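Local coordinates for protein UDP-galactopyranose mutase (Deinococcus radiodurans, PDB 3HDQ) that probably catalyses, as a flavoenzyme with bound FAD, the interconversion of UDP-galactopyranose and UDP-galactofuranose, at residues G178-Q183 with P298-T304; E190-V195 with P336-P340; P273-F279 with G331-V337. All coordinates share one frame; numbering follows the deposited sequence.

Interaction 1: G178-Q183 with P298-T304; sequences GYTRKQ and PNDYAYT. With GDU (galactose-uridine-5'-diphosphate), chain K.
Lys-182 reaches the loop 298-304 because its CG stands anti to the backbone N (chi1 -168°) and the chain then kinks once, about the CG-CD bond (chi3 63°), which turns the ammonium into the arc of carbonyls that the loop folds round it. NZ donates to Tyr-303 O at 2.7 Å and to Tyr-301 O at 3.0 Å, in both cases from above the carbonyl plane; a further bond, to Tyr-297 O, comes from just before the loop. A lysine charge ringed by carbonyl oxygens in this way probably helps hold the loop's shape and is probably stabilised by their dipoles.

Tyr-179 takes the same trans first torsion, and its ring is sandwiched. Thr-304 CG2 lies over one face, toward the rim, while the uracil of the bound UDP-galactose covers the opposite one, with GDU N3 3.3 Å from Tyr-179 CG. Beside this, Thr-180 OG1 accepts from the ribose hydroxyl GDU O2D at 3.0 Å, so consecutive helix residues hold base and sugar.

Two waters bridge the segments. One donates to Asn-299 OD1 and takes a weak bond from Gly-178 N, while Asn-299 ND2 is hydrogen-bonded to Lys-174 O; the other donates to Gln-183 OE1 at 2.6 Å and hydrogen-bonds Thr-304 OG1. Where the backbones come closest, Pro-298 CB packs on Tyr-179 CB at 4.0 Å.

The helical residues end helix 159-184, and the loop joins strands 294-296 and 305-308. Strand 320-336 touches Gln-183 and Thr-304 through Pro-327; Val-115 of strand 111-115 packs against Pro-298.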
# COMPACT_ATOMS: atom_id res chain seq x y z
N GLY A 178 -4.04 37.01 10.24
CA GLY A 178 -3.96 35.96 11.25
C GLY A 178 -3.57 34.59 10.70
O GLY A 178 -2.77 33.87 11.30
N TYR A 179 -4.15 34.21 9.56
CA TYR A 179 -3.89 32.90 8.97
C TYR A 179 -2.42 32.79 8.58
O TYR A 179 -1.73 31.81 8.93
CB TYR A 179 -4.76 32.69 7.73
CG TYR A 179 -4.69 31.29 7.17
CD1 TYR A 179 -5.70 30.37 7.42
CD2 TYR A 179 -3.59 30.88 6.40
CE1 TYR A 179 -5.64 29.08 6.92
CE2 TYR A 179 -3.52 29.59 5.90
CZ TYR A 179 -4.55 28.70 6.16
OH TYR A 179 -4.51 27.42 5.67
N THR A 180 -1.96 33.81 7.85
CA THR A 180 -0.59 33.91 7.40
C THR A 180 0.41 33.87 8.56
O THR A 180 1.35 33.07 8.54
CB THR A 180 -0.39 35.16 6.54
OG1 THR A 180 -1.36 35.15 5.48
CG2 THR A 180 1.01 35.19 5.94
N ARG A 181 0.20 34.70 9.57
CA ARG A 181 1.08 34.70 10.74
C ARG A 181 1.17 33.31 11.32
O ARG A 181 2.27 32.85 11.67
CB ARG A 181 0.59 35.68 11.81
CG ARG A 181 0.74 37.17 11.43
CD ARG A 181 0.24 38.12 12.53
NE ARG A 181 0.53 39.51 12.18
CZ ARG A 181 0.28 40.56 12.95
NH1 ARG A 181 -0.29 40.40 14.13
NH2 ARG A 181 0.60 41.79 12.54
N LYS A 182 0.02 32.65 11.42
CA LYS A 182 -0.03 31.31 12.02
C LYS A 182 0.66 30.25 11.13
O LYS A 182 1.47 29.46 11.61
CB LYS A 182 -1.47 30.92 12.33
CG LYS A 182 -1.61 29.68 13.20
CD LYS A 182 -3.00 29.59 13.85
CE LYS A 182 -4.11 29.45 12.81
NZ LYS A 182 -5.45 29.34 13.46
N GLN A 183 0.36 30.28 9.83
CA GLN A 183 0.93 29.34 8.86
C GLN A 183 2.45 29.45 8.68
O GLN A 183 3.14 28.43 8.64
CB GLN A 183 0.23 29.48 7.50
CG GLN A 183 0.87 28.70 6.35
CD GLN A 183 0.92 27.19 6.58
OE1 GLN A 183 0.40 26.68 7.57
NE2 GLN A 183 1.53 26.47 5.65
N PRO A 298 -8.61 31.47 10.42
CA PRO A 298 -7.62 32.54 10.35
C PRO A 298 -7.34 33.16 11.71
O PRO A 298 -6.26 33.73 11.89
CB PRO A 298 -8.28 33.59 9.45
CG PRO A 298 -9.46 32.93 8.84
CD PRO A 298 -9.88 31.85 9.78
N ASN A 299 -8.29 33.07 12.64
CA ASN A 299 -8.27 33.87 13.86
C ASN A 299 -8.47 33.09 15.15
O ASN A 299 -8.66 33.68 16.21
CB ASN A 299 -9.35 34.96 13.78
CG ASN A 299 -9.24 35.80 12.53
OD1 ASN A 299 -8.13 36.15 12.11
ND2 ASN A 299 -10.37 36.12 11.92
N ASP A 300 -8.45 31.76 15.08
CA ASP A 300 -8.78 30.92 16.24
C ASP A 300 -7.97 29.64 16.23
O ASP A 300 -7.66 29.12 15.17
CB ASP A 300 -10.26 30.54 16.22
CG ASP A 300 -11.16 31.73 16.45
OD1 ASP A 300 -11.72 32.25 15.48
OD2 ASP A 300 -11.29 32.15 17.62
N TYR A 301 -7.64 29.14 17.42
CA TYR A 301 -7.03 27.82 17.54
C TYR A 301 -5.58 27.79 17.06
O TYR A 301 -5.14 28.69 16.35
CB TYR A 301 -7.86 26.78 16.76
CG TYR A 301 -9.27 26.61 17.27
CD1 TYR A 301 -9.51 26.14 18.55
CD2 TYR A 301 -10.37 26.92 16.46
CE1 TYR A 301 -10.79 25.99 19.03
CE2 TYR A 301 -11.68 26.76 16.94
CZ TYR A 301 -11.87 26.29 18.22
OH TYR A 301 -13.13 26.11 18.72
N ALA A 302 -4.86 26.74 17.44
CA ALA A 302 -3.45 26.60 17.03
C ALA A 302 -3.35 26.02 15.63
O ALA A 302 -2.34 26.22 14.96
CB ALA A 302 -2.69 25.74 18.02
N TYR A 303 -4.39 25.32 15.19
CA TYR A 303 -4.41 24.77 13.83
C TYR A 303 -4.91 25.77 12.79
O TYR A 303 -5.70 26.66 13.09
CB TYR A 303 -5.20 23.46 13.74
CG TYR A 303 -6.51 23.43 14.52
CD1 TYR A 303 -7.69 23.91 13.96
CD2 TYR A 303 -6.55 22.92 15.81
CE1 TYR A 303 -8.88 23.88 14.67
CE2 TYR A 303 -7.73 22.88 16.54
CZ TYR A 303 -8.89 23.36 15.96
OH TYR A 303 -10.07 23.33 16.67
N THR A 304 -4.44 25.60 11.56
CA THR A 304 -4.85 26.46 10.46
C THR A 304 -6.18 26.00 9.86
O THR A 304 -6.98 26.83 9.44
CB THR A 304 -3.79 26.47 9.35
OG1 THR A 304 -3.35 25.13 9.10
CG2 THR A 304 -2.60 27.35 9.74
N1 GDU K . -4.38 32.43 3.10
C2 GDU K . -5.00 32.97 4.04
N3 GDU K . -6.11 32.82 4.61
C4 GDU K . -6.85 31.83 4.09
C5 GDU K . -6.28 31.07 2.95
C6 GDU K . -5.05 31.40 2.50
O2 GDU K . -4.24 34.01 4.64
O4 GDU K . -7.95 31.53 4.55
C1D GDU K . -3.06 32.80 2.68
C2D GDU K . -1.85 32.25 3.47
O2D GDU K . -0.71 33.10 3.39
C3D GDU K . -1.63 30.93 2.76
C4D GDU K . -1.73 31.42 1.32
O4D GDU K . -2.75 32.42 1.32
O3D GDU K . -0.37 30.36 3.09
C5D GDU K . -1.81 30.34 0.24
O5D GDU K . -3.05 29.66 0.52
PA GDU K . -3.26 28.11 0.21
O1A GDU K . -4.72 27.82 0.32
O2A GDU K . -2.82 27.86 -1.17
O3A GDU K . -2.53 27.22 1.30
PB GDU K . -2.01 25.75 1.00
O1B GDU K . -1.39 25.39 2.29
O2B GDU K . -0.97 25.60 -0.05
O3B GDU K . -3.20 24.69 0.75
C1' GDU K . -3.24 23.38 0.16
C2' GDU K . -3.38 23.52 -1.37
C3' GDU K . -4.52 24.53 -1.60
C4' GDU K . -5.85 23.86 -1.15
C5' GDU K . -5.67 23.34 0.31
C6' GDU K . -6.82 22.39 0.78
O2' GDU K . -2.13 23.90 -1.98
O3' GDU K . -4.54 24.92 -2.99
O4' GDU K . -6.14 22.78 -2.06
O5' GDU K . -4.42 22.71 0.69
O6' GDU K . -7.81 23.08 1.58
O HOH W 1 -6.78 36.69 9.98
O HOH W 2 -1.66 25.26 6.84

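Interaction 2: E190-V195 with P336-P340; sequences ELDASV and PVPRP. With GDU (galactose-uridine-5'-diphosphate), chain K.
Two hydrogen bonds tie Leu-191's neighbours to the 336-340 segment. Asp-192 N donates to Pro-338 O at 2.9 Å, nearly straight at 166° though from above the carbonyl plane. Arg-339 NE gives a more bent bond to Glu-190 O, 2.8 Å long and in the plane of that carbonyl. CG of Arg-339 sits between its backbone N and carbonyl carbon (chi1 58°), and a bend at chi3 folds the guanidinium back beside Glu-190, bringing the Glu-190 backbone O to the guanidinium edge, tilted somewhat from its plane.

The Glu-190 and Arg-339 side chains run alongside each other in the same direction, but carboxylate and guanidinium planes are 78° apart and OE2 stays 4.1 Å from NH2, so this is attraction without a salt bridge; Glu-190 OE1 instead accepts from Asp-187 N.

Apolar contacts come from Leu-191 and Val-195. Val-195 CG2 meets Pro-338 CG at 3.8 Å, and Leu-191 CD2 lies 4.0 Å from Val-337 CG1.

Toward the ligand, the methyl Val-195 CG1 sits 3.5 Å from the ribose hydroxyl GDU O2D.

Within 190-195, an Asx turn shapes the chain: Asp-192 OD2 accepts from Ser-194 N at 3.1 Å, inside a type I turn from Asp-192 to Val-195.

Leu-191 and Val-195 both lean on Trp-184 at the end of helix 159-184, while the other segment leads from strand 320-336 to helix 340-355, with Arg-339 at its N-cap position.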
# COMPACT_ATOMS: atom_id res chain seq x y z
N GLU A 190 6.38 40.27 5.63
CA GLU A 190 7.65 39.56 5.48
C GLU A 190 7.64 38.45 4.42
O GLU A 190 8.58 37.67 4.33
CB GLU A 190 8.08 38.98 6.83
CG GLU A 190 8.26 40.03 7.94
CD GLU A 190 8.33 39.39 9.32
OE1 GLU A 190 7.30 38.83 9.77
OE2 GLU A 190 9.40 39.47 9.95
N LEU A 191 6.59 38.37 3.62
CA LEU A 191 6.52 37.36 2.57
C LEU A 191 6.40 38.03 1.23
O LEU A 191 5.84 39.12 1.13
CB LEU A 191 5.34 36.42 2.80
CG LEU A 191 5.45 35.51 4.02
CD1 LEU A 191 4.10 34.88 4.35
CD2 LEU A 191 6.50 34.43 3.77
N ASP A 192 6.93 37.39 0.19
CA ASP A 192 6.67 37.86 -1.17
C ASP A 192 5.17 37.82 -1.48
O ASP A 192 4.44 36.96 -0.98
CB ASP A 192 7.45 37.03 -2.19
CG ASP A 192 7.35 37.59 -3.60
OD1 ASP A 192 8.14 38.50 -3.94
OD2 ASP A 192 6.48 37.12 -4.37
N ALA A 193 4.74 38.76 -2.32
CA ALA A 193 3.35 38.88 -2.76
C ALA A 193 2.71 37.57 -3.22
O ALA A 193 1.50 37.38 -3.09
CB ALA A 193 3.27 39.91 -3.89
N SER A 194 3.52 36.67 -3.77
CA SER A 194 3.00 35.48 -4.46
C SER A 194 2.32 34.47 -3.54
O SER A 194 1.61 33.58 -4.01
CB SER A 194 4.13 34.79 -5.23
OG SER A 194 5.10 34.28 -4.33
N VAL A 195 2.56 34.58 -2.24
CA VAL A 195 1.98 33.66 -1.27
C VAL A 195 0.49 33.94 -1.08
O VAL A 195 -0.33 33.06 -1.33
CB VAL A 195 2.73 33.73 0.09
CG1 VAL A 195 2.01 32.91 1.14
CG2 VAL A 195 4.16 33.25 -0.09
N PRO A 336 8.49 25.81 0.61
CA PRO A 336 9.50 26.86 0.59
C PRO A 336 8.88 28.11 1.22
O PRO A 336 7.65 28.20 1.29
CB PRO A 336 9.72 27.12 -0.91
CG PRO A 336 8.96 26.05 -1.63
CD PRO A 336 7.90 25.57 -0.71
N VAL A 337 9.72 29.05 1.65
CA VAL A 337 9.24 30.27 2.31
C VAL A 337 9.58 31.51 1.46
O VAL A 337 10.58 32.19 1.71
CB VAL A 337 9.86 30.40 3.72
CG1 VAL A 337 9.30 31.61 4.45
CG2 VAL A 337 9.62 29.12 4.52
N PRO A 338 8.74 31.82 0.46
CA PRO A 338 9.07 32.90 -0.48
C PRO A 338 9.17 34.28 0.21
O PRO A 338 8.18 34.82 0.68
CB PRO A 338 7.91 32.86 -1.48
CG PRO A 338 7.29 31.50 -1.29
CD PRO A 338 7.43 31.23 0.16
N ARG A 339 10.39 34.81 0.27
CA ARG A 339 10.68 36.16 0.74
C ARG A 339 12.12 36.44 0.34
O ARG A 339 12.90 35.51 0.13
CB ARG A 339 10.52 36.26 2.26
CG ARG A 339 11.37 35.31 3.05
CD ARG A 339 10.92 35.23 4.49
NE ARG A 339 10.95 36.53 5.18
CZ ARG A 339 11.69 36.77 6.26
NH1 ARG A 339 12.44 35.80 6.76
NH2 ARG A 339 11.66 37.96 6.85
N PRO A 340 12.49 37.73 0.22
CA PRO A 340 13.81 38.13 -0.30
C PRO A 340 15.01 37.46 0.39
O PRO A 340 15.93 37.04 -0.33
CB PRO A 340 13.82 39.65 -0.09
CG PRO A 340 12.36 40.03 -0.10
CD PRO A 340 11.66 38.89 0.58
N1 GDU K . -4.38 32.43 3.10
C2 GDU K . -5.00 32.97 4.04
N3 GDU K . -6.11 32.82 4.61
C4 GDU K . -6.85 31.83 4.09
C5 GDU K . -6.28 31.07 2.95
C6 GDU K . -5.05 31.40 2.50
O2 GDU K . -4.24 34.01 4.64
O4 GDU K . -7.95 31.53 4.55
C1D GDU K . -3.06 32.80 2.68
C2D GDU K . -1.85 32.25 3.47
O2D GDU K . -0.71 33.10 3.39
C3D GDU K . -1.63 30.93 2.76
C4D GDU K . -1.73 31.42 1.32
O4D GDU K . -2.75 32.42 1.32
O3D GDU K . -0.37 30.36 3.09
C5D GDU K . -1.81 30.34 0.24
O5D GDU K . -3.05 29.66 0.52
PA GDU K . -3.26 28.11 0.21
O1A GDU K . -4.72 27.82 0.32
O2A GDU K . -2.82 27.86 -1.17
O3A GDU K . -2.53 27.22 1.30
PB GDU K . -2.01 25.75 1.00
O1B GDU K . -1.39 25.39 2.29
O2B GDU K . -0.97 25.60 -0.05
O3B GDU K . -3.20 24.69 0.75
C1' GDU K . -3.24 23.38 0.16
C2' GDU K . -3.38 23.52 -1.37
C3' GDU K . -4.52 24.53 -1.60
C4' GDU K . -5.85 23.86 -1.15
C5' GDU K . -5.67 23.34 0.31
C6' GDU K . -6.82 22.39 0.78
O2' GDU K . -2.13 23.90 -1.98
O3' GDU K . -4.54 24.92 -2.99
O4' GDU K . -6.14 22.78 -2.06
O5' GDU K . -4.42 22.71 0.69
O6' GDU K . -7.81 23.08 1.58

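Interaction 3: P273-F279 with G331-V337; sequences PYRSLEF and GDPYYPV. With GDU (galactose-uridine-5'-diphosphate), chain K.
Tyr-335 lies across Arg-275 and Leu-277 on its way to the substrate. CB rests 4.0 Å from Arg-275 CB. CD1 and CE1 form the ring edge turned to the other strand: CD1 passes Arg-275 O, and CE1 touches Leu-277 CD1 at 3.5 Å. On the far side CE2 approaches the β-phosphate, and at the tip OH donates to GDU O1B at 2.8 Å. A first torsion of -60°, with CG anti to the carbonyl carbon, sends the ring this way.

Behind it the backbone makes a classic beta bulge between antiparallel strands 274-284 and 320-336. Tyr-334 and Tyr-335 both face Arg-275, whose O accepts from Tyr-334 N (3.0 Å) and Tyr-335 N (3.2 Å), while Arg-275 N donates to Tyr-335 O. Both tyrosines of the bulge line the FAD pocket, where Leu-277 also touches the flavin cofactor.

Tyr-334 packs its CD1 on Leu-277 CB, and the edge of the Phe-279 ring meets its phenol end. Ser-276 OG, anti to its own N, donates to Asp-332 O in a short bond of 2.5 Å. On the other flank Tyr-274 CB presses on Pro-333 CB, and its hydroxyl is hydrogen-bonded to Leu-365 O and Val-261 N.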
# COMPACT_ATOMS: atom_id res chain seq x y z
N PRO A 273 15.27 27.93 4.67
CA PRO A 273 14.04 27.71 5.45
C PRO A 273 12.93 26.98 4.67
O PRO A 273 12.53 27.43 3.59
CB PRO A 273 13.57 29.14 5.79
CG PRO A 273 14.79 30.00 5.58
CD PRO A 273 15.54 29.36 4.45
N TYR A 274 12.47 25.86 5.21
CA TYR A 274 11.26 25.22 4.73
C TYR A 274 10.29 25.13 5.89
O TYR A 274 10.68 24.78 7.00
CB TYR A 274 11.54 23.79 4.25
CG TYR A 274 12.37 23.66 3.00
CD1 TYR A 274 13.76 23.65 3.06
CD2 TYR A 274 11.77 23.51 1.76
CE1 TYR A 274 14.53 23.51 1.92
CE2 TYR A 274 12.52 23.36 0.62
CZ TYR A 274 13.90 23.37 0.71
OH TYR A 274 14.65 23.22 -0.42
N ARG A 275 9.03 25.44 5.62
CA ARG A 275 8.03 25.34 6.67
C ARG A 275 7.50 23.90 6.75
O ARG A 275 7.37 23.23 5.73
CB ARG A 275 6.91 26.34 6.41
CG ARG A 275 5.97 26.52 7.59
CD ARG A 275 6.64 27.22 8.76
NE ARG A 275 5.60 27.72 9.65
CZ ARG A 275 5.79 28.10 10.91
NH1 ARG A 275 6.99 28.04 11.47
NH2 ARG A 275 4.76 28.55 11.61
N SER A 276 7.23 23.42 7.95
CA SER A 276 6.75 22.06 8.15
C SER A 276 5.34 22.05 8.74
O SER A 276 4.77 23.10 9.01
CB SER A 276 7.72 21.30 9.05
OG SER A 276 7.52 19.89 8.98
N LEU A 277 4.79 20.86 8.96
CA LEU A 277 3.45 20.70 9.52
C LEU A 277 3.39 19.51 10.46
O LEU A 277 4.12 18.54 10.28
CB LEU A 277 2.42 20.47 8.41
CG LEU A 277 2.21 21.64 7.48
CD1 LEU A 277 1.40 21.24 6.26
CD2 LEU A 277 1.55 22.79 8.24
N GLU A 278 2.50 19.59 11.44
CA GLU A 278 2.14 18.42 12.22
C GLU A 278 0.67 18.12 11.99
O GLU A 278 -0.17 19.01 12.06
CB GLU A 278 2.42 18.64 13.70
CG GLU A 278 1.92 17.50 14.57
CD GLU A 278 1.87 17.86 16.04
OE1 GLU A 278 2.53 18.84 16.43
OE2 GLU A 278 1.17 17.16 16.80
N PHE A 279 0.36 16.86 11.70
CA PHE A 279 -0.99 16.47 11.36
C PHE A 279 -1.61 15.68 12.49
O PHE A 279 -1.02 14.72 12.96
CB PHE A 279 -1.01 15.62 10.09
CG PHE A 279 -0.29 16.25 8.92
CD1 PHE A 279 1.02 15.92 8.64
CD2 PHE A 279 -0.93 17.17 8.12
CE1 PHE A 279 1.69 16.49 7.57
CE2 PHE A 279 -0.28 17.75 7.04
CZ PHE A 279 1.03 17.41 6.76
N GLY A 331 10.82 19.97 11.32
CA GLY A 331 10.31 18.71 10.82
C GLY A 331 10.51 18.58 9.32
O GLY A 331 11.29 19.34 8.76
N ASP A 332 9.82 17.64 8.67
CA ASP A 332 10.00 17.44 7.23
C ASP A 332 9.56 18.67 6.45
O ASP A 332 8.54 19.27 6.76
CB ASP A 332 9.22 16.22 6.73
CG ASP A 332 9.77 14.91 7.24
OD1 ASP A 332 10.96 14.87 7.65
OD2 ASP A 332 9.01 13.92 7.23
N PRO A 333 10.34 19.05 5.42
CA PRO A 333 10.04 20.29 4.70
C PRO A 333 8.86 20.09 3.76
O PRO A 333 8.89 19.14 2.99
CB PRO A 333 11.33 20.54 3.90
CG PRO A 333 11.92 19.17 3.67
CD PRO A 333 11.45 18.29 4.82
N TYR A 334 7.86 20.97 3.83
CA TYR A 334 6.70 20.89 2.94
C TYR A 334 6.51 22.15 2.08
O TYR A 334 5.96 22.08 0.99
CB TYR A 334 5.40 20.64 3.72
CG TYR A 334 5.36 19.35 4.50
CD1 TYR A 334 5.04 19.34 5.85
CD2 TYR A 334 5.63 18.13 3.89
CE1 TYR A 334 5.00 18.18 6.57
CE2 TYR A 334 5.59 16.95 4.61
CZ TYR A 334 5.27 16.98 5.95
OH TYR A 334 5.22 15.81 6.69
N TYR A 335 6.97 23.30 2.58
CA TYR A 335 6.80 24.57 1.88
C TYR A 335 8.12 25.34 1.81
O TYR A 335 8.76 25.55 2.83
CB TYR A 335 5.84 25.48 2.65
CG TYR A 335 4.42 24.99 2.87
CD1 TYR A 335 4.12 24.13 3.92
CD2 TYR A 335 3.38 25.42 2.06
CE1 TYR A 335 2.83 23.70 4.14
CE2 TYR A 335 2.09 24.99 2.26
CZ TYR A 335 1.82 24.14 3.31
OH TYR A 335 0.53 23.71 3.52
N PRO A 336 8.49 25.81 0.61
CA PRO A 336 9.50 26.86 0.59
C PRO A 336 8.88 28.11 1.22
O PRO A 336 7.65 28.20 1.29
CB PRO A 336 9.72 27.12 -0.91
CG PRO A 336 8.96 26.05 -1.63
CD PRO A 336 7.90 25.57 -0.71
N VAL A 337 9.72 29.05 1.65
CA VAL A 337 9.24 30.27 2.31
C VAL A 337 9.58 31.51 1.46
O VAL A 337 10.58 32.19 1.71
CB VAL A 337 9.86 30.40 3.72
CG1 VAL A 337 9.30 31.61 4.45
CG2 VAL A 337 9.62 29.12 4.52
N1 GDU K . -4.38 32.43 3.10
C2 GDU K . -5.00 32.97 4.04
N3 GDU K . -6.11 32.82 4.61
C4 GDU K . -6.85 31.83 4.09
C5 GDU K . -6.28 31.07 2.95
C6 GDU K . -5.05 31.40 2.50
O2 GDU K . -4.24 34.01 4.64
O4 GDU K . -7.95 31.53 4.55
C1D GDU K . -3.06 32.80 2.68
C2D GDU K . -1.85 32.25 3.47
O2D GDU K . -0.71 33.10 3.39
C3D GDU K . -1.63 30.93 2.76
C4D GDU K . -1.73 31.42 1.32
O4D GDU K . -2.75 32.42 1.32
O3D GDU K . -0.37 30.36 3.09
C5D GDU K . -1.81 30.34 0.24
O5D GDU K . -3.05 29.66 0.52
PA GDU K . -3.26 28.11 0.21
O1A GDU K . -4.72 27.82 0.32
O2A GDU K . -2.82 27.86 -1.17
O3A GDU K . -2.53 27.22 1.30
PB GDU K . -2.01 25.75 1.00
O1B GDU K . -1.39 25.39 2.29
O2B GDU K . -0.97 25.60 -0.05
O3B GDU K . -3.20 24.69 0.75
C1' GDU K . -3.24 23.38 0.16
C2' GDU K . -3.38 23.52 -1.37
C3' GDU K . -4.52 24.53 -1.60
C4' GDU K . -5.85 23.86 -1.15
C5' GDU K . -5.67 23.34 0.31
C6' GDU K . -6.82 22.39 0.78
O2' GDU K . -2.13 23.90 -1.98
O3' GDU K . -4.54 24.92 -2.99
O4' GDU K . -6.14 22.78 -2.06
O5' GDU K . -4.42 22.71 0.69
O6' GDU K . -7.81 23.08 1.58
O HOH W 3 11.70 21.86 7.18

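All three contacts touch the UDP-galactose: interaction 1 at the uracil and ribose, interaction 2 at the ribose, interaction 3 at the β-phosphate. All are partly buried, interaction 3 with more than half of its touching residues buried, interactions 1 and 2 with fewer. Interaction 3 lies nearest the middle of the chain and is built on strand bonding with aromatic packing; interactions 1 and 2 pair a helix end or a turn with irregular chain through a lysine and an arginine that donate to backbone carbonyls. Helix 159-184 connects them: Gln-183 O probably accepts from Arg-275 NE at 2.8 Å, and Thr-180 CG2 packs on Leu-191 CD1. Interactions 2 and 3 share Pro-336 and Val-337, where strand 320-336 runs out.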